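Local structure of sugar kinase MJ0406 (Methanococcus jannaschii, 2C4E) at residues Ala46-Gly51 with Ala245-Arg250; Leu156-Pro161 with Gly252-Tyr257; Ala274-Glu279 with Gln284-Thr289. The protein transfers a phosphate from ATP to nucleosides, preferring inosine, guanosine and cytidine, and uses magnesium or manganese as cofactor. All coordinates share one frame; numbering follows the deposited sequence.

In the fold
The three contacts sit in the ribokinase fold of this PfkB-family enzyme. Interactions 1 and 2 share helix 245-258: interaction 1 joins its start to helix 44-54, and interaction 2 lays its later turns against strand 156-159 of the eight-stranded central sheet. Their centres are about 10 Å apart, and their segments alternate along the chain (46-51, 156-161, 245-250, 252-257). Interaction 3 comes after both, where helix 263-277 ends, its centre about 9 Å from that of interaction 1 and about 18 Å from that of interaction 2; through A274 and V277 it touches S248. N47, D247 and R250 of interaction 1 belong to the active site, to which D160 (through R250) and Q284 (through N47) tie the other contacts.

Interaction 1: residues Ala46-Gly51 with Ala245-Arg250; sequences ANTAVG and AGDSYR
N47 and D247, both of which bind the nucleoside substrate, are joined by the one hydrogen bond that links helices 44-54 and 245-258 here. The N47 side chain can be followed outward. Its CB already packs on the aspartate, 3.7 Å from D247 CB; CG then turns beside the backbone N (chi1 -70°), which puts the amide where ND2 faces D247 OD2. At the tip, N47 ND2 donates to D247 OD2 over 3.0 Å, and the bond is almost straight at 177°. The acceptor lies in the amide plane, but the donor reaches OD2 on its anti side, tilted out of the carboxylate plane. The other end of the amide, OD1, probably accepts from Q284 NE2, which would fix the amide's orientation.

Next along the helix, T48 crosses the aspartate at about a right angle, with T48 OG1 3.7 Å from D247 CB. Threonine suits this place, where the CA atoms of T48 and D247 come within 5.3 Å, because it is compact and its hydroxyl is satisfied within its own helix by A44 O. The axes of the two short segments come within 8.2 Å of each other and cross at -46°. G51, one turn after N47, presents no side chain to the partner helix.

One turn beyond D247, R250 folds back so that NH1 meets G246 O from above its carbonyl plane, while NH2 forms a salt bridge with D160 and bonds to T214 of the ATP site. D247 is the inferred proton acceptor and R250 the inferred transition-state stabiliser. With OD2 gripped by a neutral amide that is itself probably fixed, the carboxylate is oriented from the neighbouring helix, consistent with N47 acting as a second-shell support for the inferred base as well as a substrate ligand.

Interaction 2: residues Leu156-Pro161 with Gly252-Tyr257; sequences LVSFDP and GFLSAY
The Y257 ring meets L156 obliquely: the leucine methyl L156 CD1 comes to 3.6 Å from Y257 CE2 and lies 4.1 Å from the phenolic Y257 OH. The two side chains cross at about a right angle, and the same ring packs edge-to-face with F182 of the adjoining strand. The F159 ring, on the strand segment, has P161 N 3.7 Å above one face and offset toward the rim, a local contact made as the chain leaves the strand.

Y257 has CG opposite its backbone N (chi1 -171°), a setting that carries the long phenol from the helix to the beginning of the strand. A tyrosine suits this partly exposed border, since its ring carbons give the leucine methyl an apolar partner. One turn earlier in the helix, L254 extends both methyls toward S158. L254 CD1 approaches S158 OG to 3.7 Å, and L254 CD2 lies 4.0 Å from S158 CB, so the serine is touched by a forked, purely apolar group.

This is the helix-on-sheet layer of the ribokinase fold, in which helix 245-258 packs on the central sheet across strand 156-159. L156 and S158, two residues apart, both point toward the helix, as alternation along a strand requires, so L156 CD1 meets Y257, and S158 CB and OG meet L254. The small serine leaves space for the leucine, and its buried hydroxyl is satisfied by H135 ND1 on the neighbouring strand 131-136. Just past the strand end, D160 holds R250 of the same helix by a salt bridge, while F253 packs edge-to-face on F184 beside it.

Interaction 3: residues Ala274-Glu279 with Gln284-Thr289; sequences ASFVVE and QTNLPT
Helix 263-277 gives way to a loop that folds back beside its last turn through a type I turn, Q284 to L287, bringing the CA atoms of V277 and N286 to 5.0 Å. Against that backbone, F276 offers one ring face to P288: P288 CB stands 3.8 Å from the F276 ring centroid, 23° off the normal, a CH-pi contact for which the rigid, CH-rich pyrrolidine is well suited. R296 makes a cation-pi contact with the same ring. V277 and L287 lie side by side, with V277 CG2 and L287 CD2 tightly packed at 3.3 Å; V277 CG2 gets there by standing opposite the carbonyl carbon of its own residue. An alanine in place of F276 would be likely to leave P288 without its aromatic platform and R296 without its cation-pi partner. A water bridges the two segments, hydrogen-bonding to V277 O (2.8 Å from the water oxygen), T285 OG1 and N286 N. E279 OE2 forms a salt bridge with R296. The loop is thus held against the helix end by apolar and CH-pi packing plus one shared water.

Interaction 1: residues Ala46-Gly51 with Ala245-Arg250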
ATOM      1  N   ALA A  46      15.349  12.957   3.925  1.00 20.32           N
ATOM      2  CA  ALA A  46      16.063  12.594   2.715  1.00 20.02           C
ATOM      3  C   ALA A  46      15.803  13.592   1.591  1.00 20.16           C
ATOM      4  O   ALA A  46      16.726  13.987   0.891  1.00 20.86           O
ATOM      5  CB  ALA A  46      15.667  11.207   2.283  1.00 20.52           C
ATOM      6  N   ASN A  47      14.557  13.996   1.412  1.00 19.87           N
ATOM      7  CA  ASN A  47      14.209  14.999   0.405  1.00 20.64           C
ATOM      8  C   ASN A  47      15.069  16.243   0.580  1.00 20.61           C
ATOM      9  O   ASN A  47      15.656  16.771  -0.364  1.00 21.23           O
ATOM     10  CB  ASN A  47      12.749  15.416   0.540  1.00 20.48           C
ATOM     11  CG  ASN A  47      11.782  14.315   0.120  1.00 22.22           C
ATOM     12  OD1 ASN A  47      12.175  13.355  -0.537  1.00 20.50           O
ATOM     13  ND2 ASN A  47      10.524  14.454   0.507  1.00 21.22           N
ATOM     14  N   THR A  48      15.133  16.702   1.811  1.00 21.42           N
ATOM     15  CA  THR A  48      15.890  17.900   2.136  1.00 21.53           C
ATOM     16  C   THR A  48      17.391  17.660   1.891  1.00 20.54           C
ATOM     17  O   THR A  48      18.046  18.483   1.279  1.00 19.81           O
ATOM     18  CB  THR A  48      15.604  18.344   3.581  1.00 22.06           C
ATOM     19  OG1 THR A  48      14.191  18.540   3.788  1.00 24.28           O
ATOM     20  CG2 THR A  48      16.187  19.713   3.847  1.00 22.57           C
ATOM     21  N   ALA A  49      17.926  16.526   2.350  1.00 20.68           N
ATOM     22  CA  ALA A  49      19.345  16.205   2.190  1.00 20.70           C
ATOM     23  C   ALA A  49      19.747  16.132   0.743  1.00 21.09           C
ATOM     24  O   ALA A  49      20.815  16.609   0.373  1.00 21.05           O
ATOM     25  CB  ALA A  49      19.699  14.894   2.889  1.00 21.17           C
ATOM     26  N   VAL A  50      18.902  15.512  -0.074  1.00 21.31           N
ATOM     27  CA  VAL A  50      19.171  15.400  -1.502  1.00 21.50           C
ATOM     28  C   VAL A  50      19.092  16.765  -2.182  1.00 21.24           C
ATOM     29  O   VAL A  50      19.941  17.082  -3.001  1.00 22.46           O
ATOM     30  CB  VAL A  50      18.241  14.358  -2.177  1.00 21.61           C
ATOM     31  CG1 VAL A  50      18.422  14.357  -3.706  1.00 21.32           C
ATOM     32  CG2 VAL A  50      18.524  12.982  -1.641  1.00 21.66           C
ATOM     33  N   GLY A  51      18.094  17.577  -1.835  1.00 21.61           N
ATOM     34  CA  GLY A  51      17.995  18.934  -2.365  1.00 21.75           C
ATOM     35  C   GLY A  51      19.195  19.794  -2.010  1.00 21.67           C
ATOM     36  O   GLY A  51      19.692  20.572  -2.831  1.00 21.71           O
ATOM     37  N   ALA A 245       7.509  20.213  -2.606  1.00 29.57           N
ATOM     38  CA  ALA A 245       7.750  21.653  -2.599  1.00 28.46           C
ATOM     39  C   ALA A 245       8.254  22.192  -1.266  1.00 27.29           C
ATOM     40  O   ALA A 245       9.227  22.934  -1.245  1.00 26.46           O
ATOM     41  CB  ALA A 245       6.500  22.403  -3.017  1.00 28.72           C
ATOM     42  N   GLY A 246       7.596  21.823  -0.170  1.00 26.34           N
ATOM     43  CA  GLY A 246       7.998  22.279   1.151  1.00 25.92           C
ATOM     44  C   GLY A 246       9.432  21.895   1.501  1.00 25.46           C
ATOM     45  O   GLY A 246      10.243  22.740   1.913  1.00 24.10           O
ATOM     46  N   ASP A 247       9.769  20.619   1.335  1.00 24.40           N
ATOM     47  CA  ASP A 247      11.111  20.163   1.702  1.00 24.56           C
ATOM     48  C   ASP A 247      12.153  20.869   0.854  1.00 24.09           C
ATOM     49  O   ASP A 247      13.239  21.210   1.346  1.00 23.81           O
ATOM     50  CB  ASP A 247      11.253  18.650   1.555  1.00 24.56           C
ATOM     51  CG  ASP A 247      10.344  17.881   2.494  1.00 25.99           C
ATOM     52  OD1 ASP A 247      10.134  18.333   3.638  1.00 29.53           O
ATOM     53  OD2 ASP A 247       9.800  16.808   2.168  1.00 27.48           O
ATOM     54  N   SER A 248      11.815  21.117  -0.412  1.00 23.38           N
ATOM     55  CA  SER A 248      12.740  21.774  -1.327  1.00 23.28           C
ATOM     56  C   SER A 248      12.971  23.239  -0.982  1.00 22.41           C
ATOM     57  O   SER A 248      14.070  23.735  -1.174  1.00 22.16           O
ATOM     58  CB  SER A 248      12.277  21.642  -2.774  1.00 23.78           C
ATOM     59  OG  SER A 248      11.151  22.450  -3.019  1.00 26.02           O
ATOM     60  N   TYR A 249      11.948  23.919  -0.469  1.00 21.46           N
ATOM     61  CA  TYR A 249      12.101  25.289  -0.004  1.00 21.36           C
ATOM     62  C   TYR A 249      13.086  25.318   1.155  1.00 20.87           C
ATOM     63  O   TYR A 249      13.935  26.177   1.219  1.00 20.75           O
ATOM     64  CB  TYR A 249      10.768  25.858   0.477  1.00 20.93           C
ATOM     65  CG  TYR A 249      10.839  27.285   1.001  1.00 21.05           C
ATOM     66  CD1 TYR A 249      10.408  28.361   0.212  1.00 19.85           C
ATOM     67  CD2 TYR A 249      11.303  27.567   2.285  1.00 20.92           C
ATOM     68  CE1 TYR A 249      10.473  29.659   0.674  1.00 20.47           C
ATOM     69  CE2 TYR A 249      11.360  28.888   2.762  1.00 20.69           C
ATOM     70  CZ  TYR A 249      10.932  29.922   1.950  1.00 21.43           C
ATOM     71  OH  TYR A 249      10.976  31.229   2.412  1.00 19.81           O
ATOM     72  N   ARG A 250      12.925  24.398   2.105  1.00 21.35           N
ATOM     73  CA  ARG A 250      13.849  24.301   3.224  1.00 21.67           C
ATOM     74  C   ARG A 250      15.268  23.956   2.754  1.00 21.27           C
ATOM     75  O   ARG A 250      16.222  24.564   3.220  1.00 20.63           O
ATOM     76  CB  ARG A 250      13.318  23.317   4.275  1.00 22.53           C
ATOM     77  CG  ARG A 250      12.127  23.886   5.059  1.00 24.47           C
ATOM     78  CD  ARG A 250      10.893  23.045   5.000  1.00 27.34           C
ATOM     79  NE  ARG A 250       9.746  23.611   5.711  1.00 28.26           N
ATOM     80  CZ  ARG A 250       8.745  24.285   5.158  1.00 27.31           C
ATOM     81  NH1 ARG A 250       8.725  24.556   3.858  1.00 25.55           N
ATOM     82  NH2 ARG A 250       7.743  24.715   5.924  1.00 29.46           N
TER

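Interaction 2: residues Leu156-Pro161 with Gly252-Tyr257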
ATOM      1  N   LEU A 156      23.682  25.141  14.561  1.00 20.54           N
ATOM      2  CA  LEU A 156      22.404  25.817  14.381  1.00 21.42           C
ATOM      3  C   LEU A 156      21.340  24.747  14.198  1.00 20.94           C
ATOM      4  O   LEU A 156      21.569  23.779  13.487  1.00 21.89           O
ATOM      5  CB  LEU A 156      22.442  26.719  13.168  1.00 22.14           C
ATOM      6  CG  LEU A 156      23.318  27.952  13.404  1.00 25.61           C
ATOM      7  CD1 LEU A 156      23.486  28.695  12.094  1.00 28.62           C
ATOM      8  CD2 LEU A 156      22.712  28.882  14.473  1.00 27.58           C
ATOM      9  N   VAL A 157      20.211  24.907  14.868  1.00 19.99           N
ATOM     10  CA  VAL A 157      19.118  23.973  14.753  1.00 19.42           C
ATOM     11  C   VAL A 157      18.029  24.556  13.881  1.00 19.45           C
ATOM     12  O   VAL A 157      17.567  25.663  14.116  1.00 19.76           O
ATOM     13  CB  VAL A 157      18.551  23.633  16.133  1.00 19.12           C
ATOM     14  CG1 VAL A 157      17.293  22.810  16.003  1.00 19.17           C
ATOM     15  CG2 VAL A 157      19.638  22.924  16.973  1.00 19.42           C
ATOM     16  N   SER A 158      17.625  23.783  12.880  1.00 20.08           N
ATOM     17  CA  SER A 158      16.485  24.096  12.030  1.00 20.74           C
ATOM     18  C   SER A 158      15.425  23.025  12.295  1.00 20.96           C
ATOM     19  O   SER A 158      15.749  21.852  12.433  1.00 19.94           O
ATOM     20  CB  SER A 158      16.916  24.114  10.558  1.00 21.36           C
ATOM     21  OG  SER A 158      15.798  24.197   9.682  1.00 22.76           O
ATOM     22  N   PHE A 159      14.161  23.432  12.374  1.00 20.40           N
ATOM     23  CA  PHE A 159      13.075  22.528  12.776  1.00 21.20           C
ATOM     24  C   PHE A 159      11.800  22.899  12.052  1.00 22.71           C
ATOM     25  O   PHE A 159      11.452  24.064  11.945  1.00 22.57           O
ATOM     26  CB  PHE A 159      12.848  22.635  14.296  1.00 21.06           C
ATOM     27  CG  PHE A 159      11.687  21.855  14.807  1.00 21.84           C
ATOM     28  CD1 PHE A 159      11.612  20.491  14.589  1.00 22.42           C
ATOM     29  CD2 PHE A 159      10.672  22.481  15.525  1.00 22.37           C
ATOM     30  CE1 PHE A 159      10.528  19.753  15.079  1.00 24.16           C
ATOM     31  CE2 PHE A 159       9.574  21.744  16.001  1.00 22.56           C
ATOM     32  CZ  PHE A 159       9.517  20.389  15.776  1.00 20.60           C
ATOM     33  N   ASP A 160      11.092  21.898  11.572  1.00 24.54           N
ATOM     34  CA  ASP A 160       9.730  22.118  11.125  1.00 26.06           C
ATOM     35  C   ASP A 160       8.912  20.955  11.650  1.00 26.17           C
ATOM     36  O   ASP A 160       9.156  19.843  11.243  1.00 26.75           O
ATOM     37  CB  ASP A 160       9.650  22.167   9.608  1.00 27.22           C
ATOM     38  CG  ASP A 160       8.250  22.537   9.092  1.00 27.80           C
ATOM     39  OD1 ASP A 160       7.193  22.312   9.757  1.00 28.46           O
ATOM     40  OD2 ASP A 160       8.104  23.080   7.999  1.00 31.01           O
ATOM     41  N   PRO A 161       7.948  21.206  12.526  1.00 26.57           N
ATOM     42  CA  PRO A 161       7.132  20.111  13.061  1.00 26.45           C
ATOM     43  C   PRO A 161       6.330  19.386  11.971  1.00 26.76           C
ATOM     44  O   PRO A 161       6.009  18.217  12.152  1.00 26.96           O
ATOM     45  CB  PRO A 161       6.198  20.824  14.027  1.00 27.11           C
ATOM     46  CG  PRO A 161       6.148  22.235  13.531  1.00 27.11           C
ATOM     47  CD  PRO A 161       7.504  22.515  13.042  1.00 26.94           C
ATOM     48  N   GLY A 252      16.625  24.715  -0.122  1.00 20.76           N
ATOM     49  CA  GLY A 252      17.165  25.913  -0.737  1.00 20.61           C
ATOM     50  C   GLY A 252      17.544  26.962   0.288  1.00 20.35           C
ATOM     51  O   GLY A 252      18.626  27.556   0.207  1.00 19.73           O
ATOM     52  N   PHE A 253      16.652  27.180   1.257  1.00 19.94           N
ATOM     53  CA  PHE A 253      16.850  28.198   2.284  1.00 19.78           C
ATOM     54  C   PHE A 253      18.118  27.912   3.090  1.00 20.13           C
ATOM     55  O   PHE A 253      18.951  28.768   3.292  1.00 19.94           O
ATOM     56  CB  PHE A 253      15.639  28.224   3.210  1.00 20.55           C
ATOM     57  CG  PHE A 253      15.610  29.388   4.149  1.00 21.28           C
ATOM     58  CD1 PHE A 253      14.740  30.438   3.919  1.00 22.51           C
ATOM     59  CD2 PHE A 253      16.419  29.425   5.276  1.00 22.44           C
ATOM     60  CE1 PHE A 253      14.708  31.519   4.764  1.00 23.10           C
ATOM     61  CE2 PHE A 253      16.379  30.518   6.131  1.00 23.29           C
ATOM     62  CZ  PHE A 253      15.502  31.559   5.864  1.00 21.89           C
ATOM     63  N   LEU A 254      18.230  26.683   3.571  1.00 19.99           N
ATOM     64  CA  LEU A 254      19.359  26.279   4.408  1.00 20.50           C
ATOM     65  C   LEU A 254      20.666  26.205   3.609  1.00 20.27           C
ATOM     66  O   LEU A 254      21.730  26.531   4.127  1.00 19.86           O
ATOM     67  CB  LEU A 254      19.057  24.927   5.044  1.00 20.67           C
ATOM     68  CG  LEU A 254      17.864  24.939   5.998  1.00 21.28           C
ATOM     69  CD1 LEU A 254      17.564  23.523   6.446  1.00 23.65           C
ATOM     70  CD2 LEU A 254      18.155  25.825   7.200  1.00 21.54           C
ATOM     71  N   SER A 255      20.586  25.805   2.348  1.00 20.27           N
ATOM     72  CA  SER A 255      21.771  25.775   1.490  1.00 20.37           C
ATOM     73  C   SER A 255      22.321  27.185   1.281  1.00 20.28           C
ATOM     74  O   SER A 255      23.529  27.428   1.370  1.00 20.04           O
ATOM     75  CB  SER A 255      21.465  25.124   0.137  1.00 20.86           C
ATOM     76  OG  SER A 255      21.158  23.741   0.284  1.00 21.15           O
ATOM     77  N   ALA A 256      21.415  28.114   0.989  1.00 20.16           N
ATOM     78  CA  ALA A 256      21.766  29.517   0.836  1.00 19.47           C
ATOM     79  C   ALA A 256      22.349  30.060   2.119  1.00 19.86           C
ATOM     80  O   ALA A 256      23.311  30.829   2.102  1.00 19.40           O
ATOM     81  CB  ALA A 256      20.565  30.316   0.433  1.00 19.00           C
ATOM     82  N   TYR A 257      21.796  29.645   3.254  1.00 19.42           N
ATOM     83  CA  TYR A 257      22.320  30.128   4.511  1.00 20.22           C
ATOM     84  C   TYR A 257      23.768  29.695   4.717  1.00 20.61           C
ATOM     85  O   TYR A 257      24.635  30.533   5.060  1.00 21.64           O
ATOM     86  CB  TYR A 257      21.438  29.712   5.691  1.00 20.40           C
ATOM     87  CG  TYR A 257      21.881  30.398   6.940  1.00 21.55           C
ATOM     88  CD1 TYR A 257      21.405  31.657   7.253  1.00 25.72           C
ATOM     89  CD2 TYR A 257      22.825  29.821   7.780  1.00 22.42           C
ATOM     90  CE1 TYR A 257      21.832  32.322   8.398  1.00 27.42           C
ATOM     91  CE2 TYR A 257      23.245  30.466   8.920  1.00 24.80           C
ATOM     92  CZ  TYR A 257      22.750  31.719   9.219  1.00 26.27           C
ATOM     93  OH  TYR A 257      23.175  32.377  10.358  1.00 29.40           O
TER

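Interaction 3: residues Ala274-Glu279 with Gln284-Thr289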
ATOM      1  N   ALA A 274      11.772  25.504  -4.852  1.00 23.71           N
ATOM      2  CA  ALA A 274      10.450  24.893  -4.800  1.00 23.98           C
ATOM      3  C   ALA A 274       9.739  24.938  -6.134  1.00 24.33           C
ATOM      4  O   ALA A 274       8.941  24.049  -6.442  1.00 24.44           O
ATOM      5  CB  ALA A 274       9.589  25.578  -3.741  1.00 24.04           C
ATOM      6  N   SER A 275      10.029  25.968  -6.929  1.00 24.05           N
ATOM      7  CA  SER A 275       9.397  26.133  -8.235  1.00 24.37           C
ATOM      8  C   SER A 275       9.832  25.057  -9.233  1.00 24.62           C
ATOM      9  O   SER A 275       9.106  24.781 -10.184  1.00 25.13           O
ATOM     10  CB  SER A 275       9.670  27.534  -8.801  1.00 24.21           C
ATOM     11  OG  SER A 275      10.986  27.655  -9.321  1.00 24.29           O
ATOM     12  N   PHE A 276      11.010  24.460  -9.028  1.00 24.21           N
ATOM     13  CA  PHE A 276      11.472  23.358  -9.881  1.00 24.45           C
ATOM     14  C   PHE A 276      10.848  22.020  -9.502  1.00 24.88           C
ATOM     15  O   PHE A 276      10.485  21.221 -10.369  1.00 23.86           O
ATOM     16  CB  PHE A 276      12.990  23.203  -9.809  1.00 24.40           C
ATOM     17  CG  PHE A 276      13.736  24.163 -10.660  1.00 24.19           C
ATOM     18  CD1 PHE A 276      14.288  25.314 -10.110  1.00 24.83           C
ATOM     19  CD2 PHE A 276      13.907  23.923 -12.010  1.00 25.35           C
ATOM     20  CE1 PHE A 276      14.978  26.207 -10.906  1.00 24.96           C
ATOM     21  CE2 PHE A 276      14.598  24.813 -12.802  1.00 25.14           C
ATOM     22  CZ  PHE A 276      15.137  25.957 -12.245  1.00 25.39           C
ATOM     23  N   VAL A 277      10.766  21.757  -8.204  1.00 25.75           N
ATOM     24  CA  VAL A 277      10.384  20.426  -7.735  1.00 27.10           C
ATOM     25  C   VAL A 277       8.934  20.118  -8.074  1.00 27.36           C
ATOM     26  O   VAL A 277       8.598  18.987  -8.421  1.00 28.10           O
ATOM     27  CB  VAL A 277      10.663  20.261  -6.221  1.00 26.86           C
ATOM     28  CG1 VAL A 277      10.237  18.885  -5.736  1.00 28.39           C
ATOM     29  CG2 VAL A 277      12.120  20.447  -5.978  1.00 28.56           C
ATOM     30  N   VAL A 278       8.079  21.131  -8.011  1.00 28.06           N
ATOM     31  CA  VAL A 278       6.670  20.962  -8.368  1.00 28.44           C
ATOM     32  C   VAL A 278       6.409  20.626  -9.842  1.00 28.75           C
ATOM     33  O   VAL A 278       5.274  20.314 -10.202  1.00 28.87           O
ATOM     34  CB  VAL A 278       5.815  22.201  -7.987  1.00 28.56           C
ATOM     35  CG1 VAL A 278       5.815  22.405  -6.494  1.00 28.75           C
ATOM     36  CG2 VAL A 278       6.304  23.463  -8.700  1.00 28.82           C
ATOM     37  N   GLU A 279       7.436  20.675 -10.688  1.00 28.70           N
ATOM     38  CA  GLU A 279       7.264  20.426 -12.123  1.00 28.65           C
ATOM     39  C   GLU A 279       7.258  18.945 -12.510  1.00 28.25           C
ATOM     40  O   GLU A 279       7.010  18.614 -13.674  1.00 28.01           O
ATOM     41  CB  GLU A 279       8.347  21.149 -12.930  1.00 28.80           C
ATOM     42  CG  GLU A 279       8.375  22.648 -12.701  1.00 30.71           C
ATOM     43  CD  GLU A 279       9.401  23.369 -13.553  1.00 32.75           C
ATOM     44  OE1 GLU A 279      10.211  22.706 -14.241  1.00 35.38           O
ATOM     45  OE2 GLU A 279       9.383  24.612 -13.543  1.00 34.28           O
ATOM     46  N   GLN A 284      12.060  14.189  -5.207  1.00 27.01           N
ATOM     47  CA  GLN A 284      13.465  14.400  -5.547  1.00 27.36           C
ATOM     48  C   GLN A 284      13.738  14.407  -7.047  1.00 27.88           C
ATOM     49  O   GLN A 284      14.870  14.637  -7.475  1.00 28.84           O
ATOM     50  CB  GLN A 284      14.331  13.342  -4.867  1.00 26.93           C
ATOM     51  CG  GLN A 284      14.163  13.314  -3.357  1.00 25.51           C
ATOM     52  CD  GLN A 284      14.903  12.171  -2.703  1.00 22.50           C
ATOM     53  OE1 GLN A 284      15.796  11.596  -3.300  1.00 23.47           O
ATOM     54  NE2 GLN A 284      14.542  11.851  -1.467  1.00 21.64           N
ATOM     55  N   THR A 285      12.708  14.167  -7.850  1.00 27.77           N
ATOM     56  CA  THR A 285      12.918  13.916  -9.270  1.00 27.87           C
ATOM     57  C   THR A 285      13.440  15.124 -10.053  1.00 27.44           C
ATOM     58  O   THR A 285      14.309  14.960 -10.899  1.00 28.56           O
ATOM     59  CB  THR A 285      11.640  13.344  -9.903  1.00 28.03           C
ATOM     60  OG1 THR A 285      10.529  14.205  -9.631  1.00 30.83           O
ATOM     61  CG2 THR A 285      11.271  12.047  -9.233  1.00 27.03           C
ATOM     62  N   ASN A 286      12.948  16.327  -9.747  1.00 26.75           N
ATOM     63  CA  ASN A 286      13.348  17.535 -10.477  1.00 26.28           C
ATOM     64  C   ASN A 286      14.038  18.550  -9.579  1.00 25.74           C
ATOM     65  O   ASN A 286      13.826  19.756  -9.717  1.00 24.68           O
ATOM     66  CB  ASN A 286      12.132  18.181 -11.174  1.00 26.85           C
ATOM     67  CG  ASN A 286      12.525  19.070 -12.354  1.00 27.74           C
ATOM     68  OD1 ASN A 286      12.036  20.204 -12.493  1.00 29.38           O
ATOM     69  ND2 ASN A 286      13.400  18.562 -13.213  1.00 29.25           N
ATOM     70  N   LEU A 287      14.884  18.056  -8.676  1.00 24.90           N
ATOM     71  CA  LEU A 287      15.645  18.940  -7.801  1.00 24.86           C
ATOM     72  C   LEU A 287      16.701  19.667  -8.626  1.00 24.47           C
ATOM     73  O   LEU A 287      17.446  19.040  -9.388  1.00 24.65           O
ATOM     74  CB  LEU A 287      16.277  18.162  -6.641  1.00 25.01           C
ATOM     75  CG  LEU A 287      15.292  17.753  -5.544  1.00 26.02           C
ATOM     76  CD1 LEU A 287      15.926  16.730  -4.622  1.00 27.27           C
ATOM     77  CD2 LEU A 287      14.795  18.934  -4.733  1.00 27.40           C
ATOM     78  N   PRO A 288      16.742  20.997  -8.527  1.00 23.78           N
ATOM     79  CA  PRO A 288      17.648  21.785  -9.361  1.00 23.75           C
ATOM     80  C   PRO A 288      19.064  21.952  -8.795  1.00 23.84           C
ATOM     81  O   PRO A 288      19.302  21.778  -7.595  1.00 23.42           O
ATOM     82  CB  PRO A 288      16.950  23.139  -9.405  1.00 23.79           C
ATOM     83  CG  PRO A 288      16.352  23.257  -8.036  1.00 23.75           C
ATOM     84  CD  PRO A 288      15.913  21.855  -7.657  1.00 23.52           C
ATOM     85  N   THR A 289      19.983  22.324  -9.678  1.00 23.69           N
ATOM     86  CA  THR A 289      21.313  22.760  -9.284  1.00 24.02           C
ATOM     87  C   THR A 289      21.275  24.213  -8.845  1.00 23.40           C
ATOM     88  O   THR A 289      20.324  24.935  -9.132  1.00 23.36           O
ATOM     89  CB  THR A 289      22.296  22.662 -10.444  1.00 24.26           C
ATOM     90  OG1 THR A 289      21.860  23.501 -11.529  1.00 25.81           O
ATOM     91  CG2 THR A 289      22.348  21.254 -11.021  1.00 25.04           C
TER
HETATM   92  O   HOH W   1      10.122  16.705  -8.622  1.00 31.13           O